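Local atomic coordinates of exotoxin 3 (Staphylococcus aureus, PDB entry 2Z8L), a protein that binds the sialylated glycan sialyl Lewis X and belongs to the superantigen-like branch of the staphylococcal and streptococcal toxin family. Residues P75-F80 against G96-K101; G104-Y109 against Y135-S140; L110-F115 against V129-I134; I168-K173 against R198-M203. All coordinates share one frame; numbering follows the deposited sequence.

Contact 1: P75-F80 against G96-K101; sequences PGLDIF and GGVTKK
Asp78 and Thr99 form a hydrogen-bonded antiparallel pair, with Asp78 N reaching Thr99 O at 2.8 Å and Thr99 N returning to Asp78 O at 2.9 Å. Both side chains rise from the same face. In Thr99 the hydroxyl sits between the backbone N and the carbonyl carbon (chi1 60°), which puts OG1 against CB of Asp78 at 3.4 Å. Lys136, beyond the two segments, bonds to this OG1 and makes a salt bridge with Asp78 OD2, giving the buried acid a charge partner. Lys101 crosses the Asp78 side chain at about a right angle, its CB 3.5 Å from Asp78 OD1. Its CG comes within 3.3 Å of Gly76 O, and the extended chain runs past Gly76 to Asn34. On the other face Val98 holds CG1 anti to its backbone N (chi1 180°), where it meets Leu77 CD1 at 3.9 Å, while its CG2 rests beside CG2 of Ile79 at 4.2 Å. Leu48 of strand 45-52 packs on Leu77 and Val98 on this apolar face. Gly76 and Leu77 both oppose Val35 in a G1 beta bulge, where the chain turns a corner, consistent with a strand curling into the barrel of the OB fold.

Contact 2: G104-Y109 against Y135-S140; sequences GAYYDY and YKEEVS. Unlike the reference sequence in segment 135-140: Val139 (reference Ile).
Glu137 OE2 takes two hydrogen bonds from the 104-109 loop, and here the contact is tightest. Gly104 N comes to the syn lone pair at 2.9 Å, and the hydroxyl of Tyr106 donates from the anti side, OH to OE2 2.6 Å, 19° out of the carboxylate plane. The phenol ring stands almost upright to the carboxylate, their planes 85° apart, and OE2 lies at the ring edge. An extended glutamate chain carries the acid out to this point, and its second oxygen, OE1, accepts from Gln103 N, so both oxygens are tied to the same loop. That loop is the link between strand 92-100 of the OB fold and strand 114-121 of the beta-grasp domain, and Glu137, just ahead of the short strand 138-140, bonds to it. Farther along, the two segments meet more loosely. CB of Tyr109 sits over one face of the Tyr135 ring, a CH-pi contact 3.9 Å from the centroid, displaced toward the rim. Beyond this the exposed side is bridged by solvent: one water donates to both Asp108 O and Tyr135 O, 2.9 Å from Tyr135 O. Another donates to Asp108 OD1 at 2.6 Å and lies a long 3.3 Å from Tyr135 OH.

Contact 3: L110-F115 against V129-I134; sequences LNAPKF and VKRHYI. Unlike the reference sequence in segment 110-115: Asn111 (reference Ser), Lys114 (reference Arg). Unlike the reference sequence in segment 129-134: His132 (reference Tyr).
Phe115 and Lys130 exchange both backbone bonds of an antiparallel hydrogen-bonded pair, Phe115 N to Lys130 O being 2.8 Å. Further along the ladder, His132 N bonds to Pro113 O and Ile134 N to Asn111 O. Next, Leu110 and Asn111 both face Ile134 in a classic beta bulge: Leu110 N holds Ile134 O at 2.9 Å, and Asn111 N adds only a weak bond to the same oxygen. One side chain joins the backbone bonding. Arg131 bends at chi2 (-75°) and folds back so that NH1 meets Ala112 O at 2.7 Å, 17° out of the guanidinium plane. A face of that guanidinium is laid against the aliphatic part of Lys114, whose CG is 3.8 Å from Arg131 NH1. Apolar packing fills in elsewhere: Ile134 CG2 touches Leu110 CD1 at 3.7 Å, Pro113 CD abuts Ile134 CG1 at 3.8 Å, and Ala112 CB meets Tyr133 CD1. The hairpin of strands 114-121 and 124-131, at one edge of the beta-grasp sheet, is thus extended past its regular part, probably at some cost, since His132 O is buried with no polar partner in the model and Pro113 CD lies 3.1 Å away, while Arg131 spends one NH1 hydrogen on the carbonyl just before the proline.

Contact 4: I168-K173 against R198-M203; sequences IKVIMK and RNIEKM. Unlike the reference sequence in segment 168-173: Ile171 (reference Thr). Unlike the reference sequence in segment 198-203: Met203 (reference Ile).
The carboxylate of Glu201 and the extended Lys173 chain cross at about a right angle, and a single oxygen makes the approach: OE1 lies 3.6 Å from Lys173 CG. The opposite charges do not meet; Lys173 NZ instead hydrogen-bonds to Arg198 O at 3.0 Å. Among the flat peptide groups, the carbonyl of Ile171 takes two donors. Glu201 N lies in its plane at 2.8 Å, and Lys202 N is tilted 21° from that plane at a longer 3.3 Å. Such double pairing is a classic beta bulge in strand 200-207, the middle strand of the five in the beta-grasp sheet. Strand 167-172 runs antiparallel to it, and strand 114-121 flanks it on the other side. After the bulge the register is shifted by one, and Lys173 N bonds to Asn199 O. Toward the interior, Val170 and Met203 point the same way with CG2 and SD in contact, while Val170 CG1 meets Ile200 CG2 at 3.9 Å. Met172, folded by turns at chi2 (-64°) and chi3 (-71°), brings SD against Ile200 CG1 at 3.9 Å and its CE near CB of Asn199. The nearest atoms of its side chain and the bound sialic acid are about 6 Å apart, and it packs on Tyr178, which lines the glycan pocket. On the opposite face Ile171 CD1 rests alongside Lys202 CE at 4.0 Å.

In the fold
Contact 1 is the buried one, an OB-fold strand pair with an apolar face, and contact 2 lies at the surface, where carboxylate and water bridges replace a ladder. They meet through Lys136. Contact 3 is nested inside the loop that contact 2 closes, and Tyr109 and Tyr133 touch. Contacts 3 and 4, both partly buried, share the beta-grasp sheet through neighbouring strands 114-121 and 200-207: probable hydrogen bonds run from Met203 N to Lys114 O and from Asn111 ND2 to Ile200 O. Each has a classic bulge and a basic side chain bonded to a carbonyl. Contact 4 lies nearer the glycan, while contact 1 remains in the other domain.

Contact 1: P75-F80 against G96-K101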
loop_
_atom_site.group_PDB
_atom_site.type_symbol
_atom_site.label_atom_id
_atom_site.label_comp_id
_atom_site.label_asym_id
_atom_site.label_seq_id
_atom_site.Cartn_x
_atom_site.Cartn_y
_atom_site.Cartn_z
ATOM N N PRO A 75 -8.699 -10.894 15.484
ATOM C CA PRO A 75 -8.161 -9.777 16.247
ATOM C C PRO A 75 -6.733 -9.373 15.844
ATOM O O PRO A 75 -6.063 -10.124 15.129
ATOM C CB PRO A 75 -8.185 -10.299 17.685
ATOM C CG PRO A 75 -8.123 -11.771 17.534
ATOM C CD PRO A 75 -8.697 -12.160 16.241
ATOM N N GLY A 76 -6.303 -8.190 16.266
ATOM C CA GLY A 76 -4.908 -7.840 16.172
ATOM C C GLY A 76 -4.452 -7.543 14.761
ATOM O O GLY A 76 -3.298 -7.851 14.378
ATOM N N LEU A 77 -5.326 -6.902 13.998
ATOM C CA LEU A 77 -4.989 -6.487 12.639
ATOM C C LEU A 77 -4.596 -5.029 12.560
ATOM O O LEU A 77 -5.069 -4.201 13.335
ATOM C CB LEU A 77 -6.190 -6.743 11.727
ATOM C CG LEU A 77 -6.728 -8.157 11.703
ATOM C CD1 LEU A 77 -7.928 -8.253 10.781
ATOM C CD2 LEU A 77 -5.645 -9.097 11.273
ATOM N N ASP A 78 -3.755 -4.725 11.568
ATOM C CA ASP A 78 -3.494 -3.353 11.129
ATOM C C ASP A 78 -4.101 -3.246 9.714
ATOM O O ASP A 78 -3.983 -4.186 8.933
ATOM C CB ASP A 78 -2.028 -3.099 11.025
ATOM C CG ASP A 78 -1.327 -2.855 12.368
ATOM O OD1 ASP A 78 -1.985 -2.758 13.430
ATOM O OD2 ASP A 78 -0.062 -2.744 12.325
ATOM N N ILE A 79 -4.799 -2.161 9.431
ATOM C CA ILE A 79 -5.393 -1.966 8.099
ATOM C C ILE A 79 -5.023 -0.623 7.499
ATOM O O ILE A 79 -5.222 0.424 8.118
ATOM C CB ILE A 79 -6.937 -2.090 8.140
ATOM C CG1 ILE A 79 -7.300 -3.331 8.970
ATOM C CG2 ILE A 79 -7.475 -2.094 6.690
ATOM C CD1 ILE A 79 -8.714 -3.624 9.048
ATOM N N PHE A 80 -4.524 -0.640 6.264
ATOM C CA PHE A 80 -4.278 0.577 5.515
ATOM C C PHE A 80 -5.461 0.829 4.631
ATOM O O PHE A 80 -5.680 0.090 3.678
ATOM C CB PHE A 80 -2.986 0.440 4.672
ATOM C CG PHE A 80 -2.604 1.679 3.993
ATOM C CD1 PHE A 80 -2.168 2.792 4.725
ATOM C CD2 PHE A 80 -2.761 1.811 2.626
ATOM C CE1 PHE A 80 -1.869 3.982 4.050
ATOM C CE2 PHE A 80 -2.460 3.001 1.968
ATOM C CZ PHE A 80 -1.997 4.054 2.676
ATOM N N GLY A 96 -8.193 -4.457 0.312
ATOM C CA GLY A 96 -6.995 -5.057 0.825
ATOM C C GLY A 96 -6.344 -4.245 1.939
ATOM O O GLY A 96 -7.057 -3.706 2.779
ATOM N N GLY A 97 -5.027 -4.309 2.015
ATOM C CA GLY A 97 -4.255 -3.548 2.996
ATOM C C GLY A 97 -4.288 -4.063 4.415
ATOM O O GLY A 97 -3.949 -3.311 5.334
ATOM N N VAL A 98 -4.668 -5.325 4.642
ATOM C CA VAL A 98 -4.748 -5.942 5.984
ATOM C C VAL A 98 -3.426 -6.656 6.308
ATOM O O VAL A 98 -2.914 -7.455 5.503
ATOM C CB VAL A 98 -5.934 -6.922 6.092
ATOM C CG1 VAL A 98 -5.977 -7.534 7.473
ATOM C CG2 VAL A 98 -7.261 -6.203 5.709
ATOM N N THR A 99 -2.882 -6.380 7.480
ATOM C CA THR A 99 -1.674 -7.067 7.933
ATOM C C THR A 99 -1.848 -7.423 9.411
ATOM O O THR A 99 -2.768 -6.915 10.100
ATOM C CB THR A 99 -0.466 -6.173 7.767
ATOM O OG1 THR A 99 -0.639 -4.982 8.531
ATOM C CG2 THR A 99 -0.226 -5.840 6.287
ATOM N N LYS A 100 -1.031 -8.339 9.884
ATOM C CA LYS A 100 -0.966 -8.599 11.339
ATOM C C LYS A 100 -0.217 -7.467 12.006
ATOM O O LYS A 100 0.738 -6.943 11.431
ATOM C CB LYS A 100 -0.198 -9.882 11.548
ATOM C CG LYS A 100 -0.798 -11.041 10.740
ATOM C CD LYS A 100 -0.194 -12.383 11.085
ATOM C CE LYS A 100 -1.171 -13.491 10.726
ATOM N NZ LYS A 100 -1.675 -13.385 9.299
ATOM N N LYS A 101 -0.644 -7.082 13.205
ATOM C CA LYS A 101 0.057 -6.055 13.936
ATOM C C LYS A 101 1.450 -6.590 14.335
ATOM O O LYS A 101 1.732 -7.808 14.342
ATOM C CB LYS A 101 -0.741 -5.588 15.151
ATOM C CG LYS A 101 -0.787 -6.634 16.223
ATOM C CD LYS A 101 -1.630 -6.160 17.380
ATOM C CE LYS A 101 -1.530 -7.157 18.456
ATOM N NZ LYS A 101 -2.590 -6.924 19.463
HETATM O O HOH W 1 -7.980 -1.191 3.132
#

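Contact 2: G104-Y109 against Y135-S140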
loop_
_atom_site.group_PDB
_atom_site.type_symbol
_atom_site.label_atom_id
_atom_site.label_comp_id
_atom_site.label_asym_id
_atom_site.label_seq_id
_atom_site.Cartn_x
_atom_site.Cartn_y
_atom_site.Cartn_z
ATOM N N GLY A 104 6.702 -7.436 17.835
ATOM C CA GLY A 104 7.628 -6.653 18.562
ATOM C C GLY A 104 7.092 -5.296 18.944
ATOM O O GLY A 104 6.027 -4.854 18.486
ATOM N N ALA A 105 7.854 -4.630 19.801
ATOM C CA ALA A 105 7.530 -3.296 20.296
ATOM C C ALA A 105 8.788 -2.487 19.955
ATOM O O ALA A 105 9.875 -2.794 20.430
ATOM C CB ALA A 105 7.251 -3.282 21.739
ATOM N N TYR A 106 8.636 -1.418 19.177
ATOM C CA TYR A 106 9.777 -0.720 18.590
ATOM C C TYR A 106 9.761 0.745 19.000
ATOM O O TYR A 106 8.706 1.321 19.226
ATOM C CB TYR A 106 9.780 -0.799 17.063
ATOM C CG TYR A 106 9.768 -2.204 16.580
ATOM C CD1 TYR A 106 10.961 -2.931 16.503
ATOM C CD2 TYR A 106 8.572 -2.858 16.310
ATOM C CE1 TYR A 106 10.986 -4.266 16.117
ATOM C CE2 TYR A 106 8.596 -4.220 15.907
ATOM C CZ TYR A 106 9.809 -4.904 15.831
ATOM O OH TYR A 106 9.855 -6.240 15.466
ATOM N N TYR A 107 10.928 1.304 19.135
ATOM C CA TYR A 107 11.038 2.714 19.521
ATOM C C TYR A 107 11.436 3.561 18.366
ATOM O O TYR A 107 11.473 4.770 18.506
ATOM C CB TYR A 107 11.971 2.881 20.685
ATOM C CG TYR A 107 13.305 2.210 20.555
ATOM C CD1 TYR A 107 13.561 1.060 21.276
ATOM C CD2 TYR A 107 14.310 2.747 19.780
ATOM C CE1 TYR A 107 14.770 0.456 21.202
ATOM C CE2 TYR A 107 15.542 2.145 19.715
ATOM C CZ TYR A 107 15.733 0.979 20.405
ATOM O OH TYR A 107 16.943 0.341 20.368
ATOM N N ASP A 108 11.749 2.940 17.234
ATOM C CA ASP A 108 11.970 3.690 16.022
ATOM C C ASP A 108 11.679 2.746 14.848
ATOM O O ASP A 108 11.184 1.628 15.008
ATOM C CB ASP A 108 13.403 4.234 15.957
ATOM C CG ASP A 108 13.512 5.610 15.245
ATOM O OD1 ASP A 108 12.548 6.002 14.527
ATOM O OD2 ASP A 108 14.542 6.337 15.464
ATOM N N TYR A 109 11.952 3.207 13.656
ATOM C CA TYR A 109 11.759 2.370 12.471
ATOM C C TYR A 109 12.631 1.113 12.496
ATOM O O TYR A 109 13.753 1.115 13.028
ATOM C CB TYR A 109 11.999 3.149 11.184
ATOM C CG TYR A 109 13.218 3.963 11.177
ATOM C CD1 TYR A 109 14.443 3.432 10.889
ATOM C CD2 TYR A 109 13.137 5.290 11.490
ATOM C CE1 TYR A 109 15.608 4.272 10.877
ATOM C CE2 TYR A 109 14.275 6.143 11.453
ATOM C CZ TYR A 109 15.505 5.604 11.186
ATOM O OH TYR A 109 16.610 6.462 11.189
ATOM N N TYR A 135 8.145 0.818 9.472
ATOM C CA TYR A 135 7.800 0.616 10.883
ATOM C C TYR A 135 7.105 -0.694 11.166
ATOM O O TYR A 135 6.871 -0.996 12.347
ATOM C CB TYR A 135 6.926 1.790 11.387
ATOM C CG TYR A 135 7.639 3.121 11.303
ATOM C CD1 TYR A 135 8.286 3.654 12.397
ATOM C CD2 TYR A 135 7.642 3.851 10.129
ATOM C CE1 TYR A 135 8.943 4.872 12.323
ATOM C CE2 TYR A 135 8.287 5.064 10.070
ATOM C CZ TYR A 135 8.937 5.550 11.158
ATOM O OH TYR A 135 9.601 6.775 11.158
ATOM N N LYS A 136 6.816 -1.474 10.139
ATOM C CA LYS A 136 6.023 -2.666 10.290
ATOM C C LYS A 136 6.748 -3.930 9.890
ATOM O O LYS A 136 7.377 -3.969 8.861
ATOM C CB LYS A 136 4.670 -2.516 9.522
ATOM C CG LYS A 136 3.728 -1.589 10.294
ATOM C CD LYS A 136 2.411 -1.287 9.576
ATOM C CE LYS A 136 1.700 -2.556 8.999
ATOM N NZ LYS A 136 1.367 -3.724 9.936
ATOM N N GLU A 137 6.528 -4.989 10.665
ATOM C CA GLU A 137 7.039 -6.300 10.350
ATOM C C GLU A 137 6.402 -6.860 9.117
ATOM O O GLU A 137 7.074 -7.538 8.360
ATOM C CB GLU A 137 6.788 -7.275 11.507
ATOM C CG GLU A 137 7.538 -6.916 12.741
ATOM C CD GLU A 137 6.962 -7.570 14.009
ATOM O OE1 GLU A 137 6.010 -8.391 13.901
ATOM O OE2 GLU A 137 7.436 -7.194 15.076
ATOM N N GLU A 138 5.106 -6.651 8.972
ATOM C CA GLU A 138 4.323 -7.135 7.800
ATOM C C GLU A 138 3.771 -5.888 7.134
ATOM O O GLU A 138 3.065 -5.126 7.755
ATOM C CB GLU A 138 3.177 -8.023 8.286
ATOM C CG GLU A 138 2.757 -9.016 7.284
ATOM C CD GLU A 138 1.801 -10.024 7.882
ATOM O OE1 GLU A 138 2.304 -10.949 8.618
ATOM O OE2 GLU A 138 0.552 -9.844 7.683
ATOM N N VAL A 139 4.115 -5.678 5.875
ATOM C CA VAL A 139 3.715 -4.503 5.173
ATOM C C VAL A 139 2.961 -4.926 3.873
ATOM O O VAL A 139 3.412 -5.808 3.132
ATOM C CB VAL A 139 4.891 -3.590 4.777
ATOM C CG1 VAL A 139 4.251 -2.248 4.312
ATOM C CG2 VAL A 139 5.938 -3.371 5.888
ATOM N N SER A 140 1.806 -4.278 3.617
ATOM C CA SER A 140 1.064 -4.593 2.375
ATOM C C SER A 140 1.718 -3.882 1.181
ATOM O O SER A 140 2.200 -2.727 1.313
ATOM C CB SER A 140 -0.431 -4.185 2.483
ATOM O OG SER A 140 -0.636 -2.801 2.527
HETATM O O HOH W 2 8.862 0.373 14.009
HETATM O O HOH W 3 11.890 8.047 13.104
#

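Contact 3: L110-F115 against V129-I134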
loop_
_atom_site.group_PDB
_atom_site.type_symbol
_atom_site.label_atom_id
_atom_site.label_comp_id
_atom_site.label_asym_id
_atom_site.label_seq_id
_atom_site.Cartn_x
_atom_site.Cartn_y
_atom_site.Cartn_z
ATOM N N LEU A 110 12.134 0.032 11.924
ATOM C CA LEU A 110 12.879 -1.213 11.963
ATOM C C LEU A 110 13.690 -1.504 10.740
ATOM O O LEU A 110 14.486 -2.459 10.741
ATOM C CB LEU A 110 11.980 -2.388 12.353
ATOM C CG LEU A 110 10.687 -2.609 11.655
ATOM C CD1 LEU A 110 10.843 -2.888 10.107
ATOM C CD2 LEU A 110 9.848 -3.745 12.299
ATOM N N ASN A 111 13.551 -0.673 9.705
ATOM C CA ASN A 111 14.373 -0.807 8.503
ATOM C C ASN A 111 14.315 0.533 7.774
ATOM O O ASN A 111 13.312 1.219 7.836
ATOM C CB ASN A 111 13.785 -1.959 7.647
ATOM C CG ASN A 111 14.651 -2.411 6.495
ATOM O OD1 ASN A 111 15.836 -2.100 6.404
ATOM N ND2 ASN A 111 14.036 -3.240 5.611
ATOM N N ALA A 112 15.397 0.886 7.082
ATOM C CA ALA A 112 15.503 2.179 6.371
ATOM C C ALA A 112 16.149 1.926 5.006
ATOM O O ALA A 112 17.237 2.449 4.708
ATOM C CB ALA A 112 16.302 3.169 7.156
ATOM N N PRO A 113 15.465 1.156 4.174
ATOM C CA PRO A 113 16.034 0.880 2.835
ATOM C C PRO A 113 16.246 2.174 2.048
ATOM O O PRO A 113 15.456 3.092 2.147
ATOM C CB PRO A 113 14.968 0.008 2.160
ATOM C CG PRO A 113 13.673 0.294 2.947
ATOM C CD PRO A 113 14.132 0.555 4.355
ATOM N N LYS A 114 17.298 2.211 1.264
ATOM C CA LYS A 114 17.457 3.296 0.295
ATOM C C LYS A 114 16.334 3.282 -0.754
ATOM O O LYS A 114 15.904 2.226 -1.189
ATOM C CB LYS A 114 18.801 3.137 -0.394
ATOM C CG LYS A 114 19.956 3.501 0.522
ATOM C CD LYS A 114 21.271 3.569 -0.168
ATOM C CE LYS A 114 22.391 3.447 0.811
ATOM N NZ LYS A 114 23.765 3.594 0.210
ATOM N N PHE A 115 15.877 4.473 -1.157
ATOM C CA PHE A 115 14.934 4.653 -2.239
ATOM C C PHE A 115 15.674 5.452 -3.309
ATOM O O PHE A 115 15.936 6.624 -3.075
ATOM C CB PHE A 115 13.708 5.440 -1.734
ATOM C CG PHE A 115 12.582 5.541 -2.678
ATOM C CD1 PHE A 115 12.425 4.698 -3.773
ATOM C CD2 PHE A 115 11.592 6.453 -2.426
ATOM C CE1 PHE A 115 11.309 4.796 -4.607
ATOM C CE2 PHE A 115 10.519 6.569 -3.274
ATOM C CZ PHE A 115 10.372 5.742 -4.338
ATOM N N VAL A 129 19.097 9.848 -3.912
ATOM C CA VAL A 129 19.047 8.739 -3.009
ATOM C C VAL A 129 18.390 9.206 -1.720
ATOM O O VAL A 129 18.915 10.072 -1.028
ATOM C CB VAL A 129 20.441 8.157 -2.651
ATOM C CG1 VAL A 129 20.283 6.941 -1.683
ATOM C CG2 VAL A 129 21.230 7.789 -3.905
ATOM N N LYS A 130 17.274 8.593 -1.387
ATOM C CA LYS A 130 16.500 8.937 -0.221
ATOM C C LYS A 130 16.403 7.639 0.592
ATOM O O LYS A 130 17.000 6.645 0.225
ATOM C CB LYS A 130 15.134 9.456 -0.594
ATOM C CG LYS A 130 15.139 10.722 -1.450
ATOM C CD LYS A 130 15.522 11.935 -0.605
ATOM C CE LYS A 130 15.681 13.186 -1.434
ATOM N NZ LYS A 130 16.500 14.232 -0.711
ATOM N N ARG A 131 15.793 7.741 1.760
ATOM C CA ARG A 131 15.450 6.550 2.599
ATOM C C ARG A 131 13.969 6.474 2.703
ATOM O O ARG A 131 13.293 7.502 2.710
ATOM C CB ARG A 131 16.018 6.707 4.008
ATOM C CG ARG A 131 17.456 6.783 4.077
ATOM C CD ARG A 131 18.062 5.458 3.876
ATOM N NE ARG A 131 19.498 5.491 4.120
ATOM C CZ ARG A 131 20.267 4.418 4.296
ATOM N NH1 ARG A 131 19.762 3.185 4.288
ATOM N NH2 ARG A 131 21.563 4.577 4.507
ATOM N N HIS A 132 13.439 5.262 2.850
ATOM C CA HIS A 132 12.050 5.125 3.176
ATOM C C HIS A 132 12.034 4.296 4.451
ATOM O O HIS A 132 12.440 3.144 4.460
ATOM C CB HIS A 132 11.295 4.385 2.097
ATOM C CG HIS A 132 9.845 4.212 2.386
ATOM N ND1 HIS A 132 8.952 5.255 2.316
ATOM C CD2 HIS A 132 9.135 3.122 2.759
ATOM C CE1 HIS A 132 7.744 4.807 2.620
ATOM N NE2 HIS A 132 7.825 3.517 2.885
ATOM N N TYR A 133 11.503 4.887 5.485
ATOM C CA TYR A 133 11.467 4.240 6.788
ATOM C C TYR A 133 10.273 3.300 6.912
ATOM O O TYR A 133 9.111 3.682 6.690
ATOM C CB TYR A 133 11.449 5.303 7.851
ATOM C CG TYR A 133 12.624 6.221 7.747
ATOM C CD1 TYR A 133 13.904 5.763 8.006
ATOM C CD2 TYR A 133 12.477 7.543 7.334
ATOM C CE1 TYR A 133 15.019 6.570 7.907
ATOM C CE2 TYR A 133 13.602 8.377 7.236
ATOM C CZ TYR A 133 14.874 7.876 7.521
ATOM O OH TYR A 133 15.999 8.694 7.448
ATOM N N ILE A 134 10.559 2.072 7.401
ATOM C CA ILE A 134 9.602 1.011 7.539
ATOM C C ILE A 134 9.402 0.763 9.027
ATOM O O ILE A 134 10.374 0.559 9.739
ATOM C CB ILE A 134 10.152 -0.310 6.898
ATOM C CG1 ILE A 134 10.520 -0.157 5.405
ATOM C CG2 ILE A 134 9.233 -1.489 7.080
ATOM C CD1 ILE A 134 9.383 0.159 4.566
#

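Contact 4: I168-K173 against R198-M203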
loop_
_atom_site.group_PDB
_atom_site.type_symbol
_atom_site.label_atom_id
_atom_site.label_comp_id
_atom_site.label_asym_id
_atom_site.label_seq_id
_atom_site.Cartn_x
_atom_site.Cartn_y
_atom_site.Cartn_z
ATOM N N ILE A 168 8.141 1.578 -10.093
ATOM C CA ILE A 168 8.805 1.403 -8.799
ATOM C C ILE A 168 9.119 -0.094 -8.664
ATOM O O ILE A 168 8.310 -0.923 -9.091
ATOM C CB ILE A 168 7.900 1.862 -7.647
ATOM C CG1 ILE A 168 7.668 3.354 -7.673
ATOM C CG2 ILE A 168 8.536 1.469 -6.300
ATOM C CD1 ILE A 168 6.516 3.713 -6.740
ATOM N N LYS A 169 10.297 -0.416 -8.164
ATOM C CA LYS A 169 10.702 -1.806 -7.897
ATOM C C LYS A 169 11.145 -1.857 -6.443
ATOM O O LYS A 169 11.983 -1.080 -6.013
ATOM C CB LYS A 169 11.794 -2.227 -8.824
ATOM C CG LYS A 169 12.247 -3.631 -8.729
ATOM C CD LYS A 169 13.204 -3.951 -9.827
ATOM C CE LYS A 169 14.171 -5.042 -9.437
ATOM N NZ LYS A 169 15.057 -5.459 -10.554
ATOM N N VAL A 170 10.548 -2.761 -5.680
ATOM C CA VAL A 170 10.954 -3.048 -4.290
ATOM C C VAL A 170 11.741 -4.347 -4.296
ATOM O O VAL A 170 11.248 -5.361 -4.795
ATOM C CB VAL A 170 9.715 -3.215 -3.395
ATOM C CG1 VAL A 170 10.113 -3.664 -2.001
ATOM C CG2 VAL A 170 8.844 -1.898 -3.381
ATOM N N ILE A 171 12.983 -4.314 -3.825
ATOM C CA ILE A 171 13.891 -5.431 -3.939
ATOM C C ILE A 171 14.168 -5.962 -2.532
ATOM O O ILE A 171 14.463 -5.192 -1.588
ATOM C CB ILE A 171 15.208 -5.010 -4.596
ATOM C CG1 ILE A 171 14.952 -4.391 -5.973
ATOM C CG2 ILE A 171 16.145 -6.258 -4.678
ATOM C CD1 ILE A 171 16.118 -3.496 -6.531
ATOM N N MET A 172 14.063 -7.279 -2.400
ATOM C CA MET A 172 14.212 -7.928 -1.120
ATOM C C MET A 172 15.657 -8.400 -0.945
ATOM O O MET A 172 16.423 -8.525 -1.913
ATOM C CB MET A 172 13.231 -9.089 -1.009
ATOM C CG MET A 172 11.797 -8.723 -1.379
ATOM S SD MET A 172 11.123 -7.498 -0.249
ATOM C CE MET A 172 10.896 -8.440 1.248
ATOM N N LYS A 173 16.029 -8.610 0.302
ATOM C CA LYS A 173 17.392 -9.110 0.600
ATOM C C LYS A 173 17.717 -10.426 -0.104
ATOM O O LYS A 173 18.888 -10.662 -0.501
ATOM C CB LYS A 173 17.571 -9.209 2.110
ATOM C CG LYS A 173 17.608 -7.819 2.761
ATOM C CD LYS A 173 17.705 -7.836 4.255
ATOM C CE LYS A 173 17.774 -6.411 4.787
ATOM N NZ LYS A 173 17.633 -6.452 6.260
ATOM N N ARG A 198 11.086 -6.150 7.318
ATOM C CA ARG A 198 12.476 -6.268 7.768
ATOM C C ARG A 198 13.424 -6.710 6.641
ATOM O O ARG A 198 14.641 -6.538 6.758
ATOM C CB ARG A 198 12.546 -7.203 8.948
ATOM C CG ARG A 198 11.899 -6.650 10.180
ATOM C CD ARG A 198 11.580 -7.690 11.213
ATOM N NE ARG A 198 10.677 -8.707 10.730
ATOM C CZ ARG A 198 10.194 -9.673 11.500
ATOM N NH1 ARG A 198 10.483 -9.712 12.799
ATOM N NH2 ARG A 198 9.401 -10.582 10.958
ATOM N N ASN A 199 12.870 -7.316 5.595
ATOM C CA ASN A 199 13.664 -7.932 4.565
ATOM C C ASN A 199 13.741 -7.121 3.272
ATOM O O ASN A 199 14.283 -7.595 2.270
ATOM C CB ASN A 199 13.148 -9.335 4.248
ATOM C CG ASN A 199 13.415 -10.338 5.359
ATOM O OD1 ASN A 199 14.199 -10.095 6.266
ATOM N ND2 ASN A 199 12.729 -11.456 5.294
ATOM N N ILE A 200 13.177 -5.920 3.239
ATOM C CA ILE A 200 13.349 -5.069 2.088
ATOM C C ILE A 200 14.782 -4.570 2.091
ATOM O O ILE A 200 15.288 -4.063 3.118
ATOM C CB ILE A 200 12.357 -3.869 2.130
ATOM C CG1 ILE A 200 10.927 -4.359 2.093
ATOM C CG2 ILE A 200 12.611 -2.910 0.952
ATOM C CD1 ILE A 200 9.854 -3.289 2.367
ATOM N N GLU A 201 15.441 -4.684 0.946
ATOM C CA GLU A 201 16.813 -4.199 0.794
ATOM C C GLU A 201 16.872 -2.765 0.282
ATOM O O GLU A 201 17.642 -1.953 0.775
ATOM C CB GLU A 201 17.599 -5.122 -0.147
ATOM C CG GLU A 201 19.081 -4.720 -0.388
ATOM C CD GLU A 201 19.925 -4.457 0.874
ATOM O OE1 GLU A 201 19.629 -4.980 1.979
ATOM O OE2 GLU A 201 20.948 -3.721 0.747
ATOM N N LYS A 202 16.120 -2.483 -0.774
ATOM C CA LYS A 202 16.221 -1.233 -1.483
ATOM C C LYS A 202 14.985 -1.062 -2.368
ATOM O O LYS A 202 14.261 -2.016 -2.643
ATOM C CB LYS A 202 17.482 -1.243 -2.317
ATOM C CG LYS A 202 17.546 -0.241 -3.387
ATOM C CD LYS A 202 18.854 -0.279 -4.113
ATOM C CE LYS A 202 19.172 -1.641 -4.711
ATOM N NZ LYS A 202 20.247 -1.465 -5.768
ATOM N N MET A 203 14.660 0.174 -2.737
ATOM C CA MET A 203 13.570 0.435 -3.641
ATOM C C MET A 203 14.108 1.369 -4.702
ATOM O O MET A 203 15.041 2.152 -4.438
ATOM C CB MET A 203 12.424 1.056 -2.884
ATOM C CG MET A 203 12.039 0.120 -1.769
ATOM S SD MET A 203 10.713 0.662 -0.804
ATOM C CE MET A 203 11.369 2.169 -0.239
#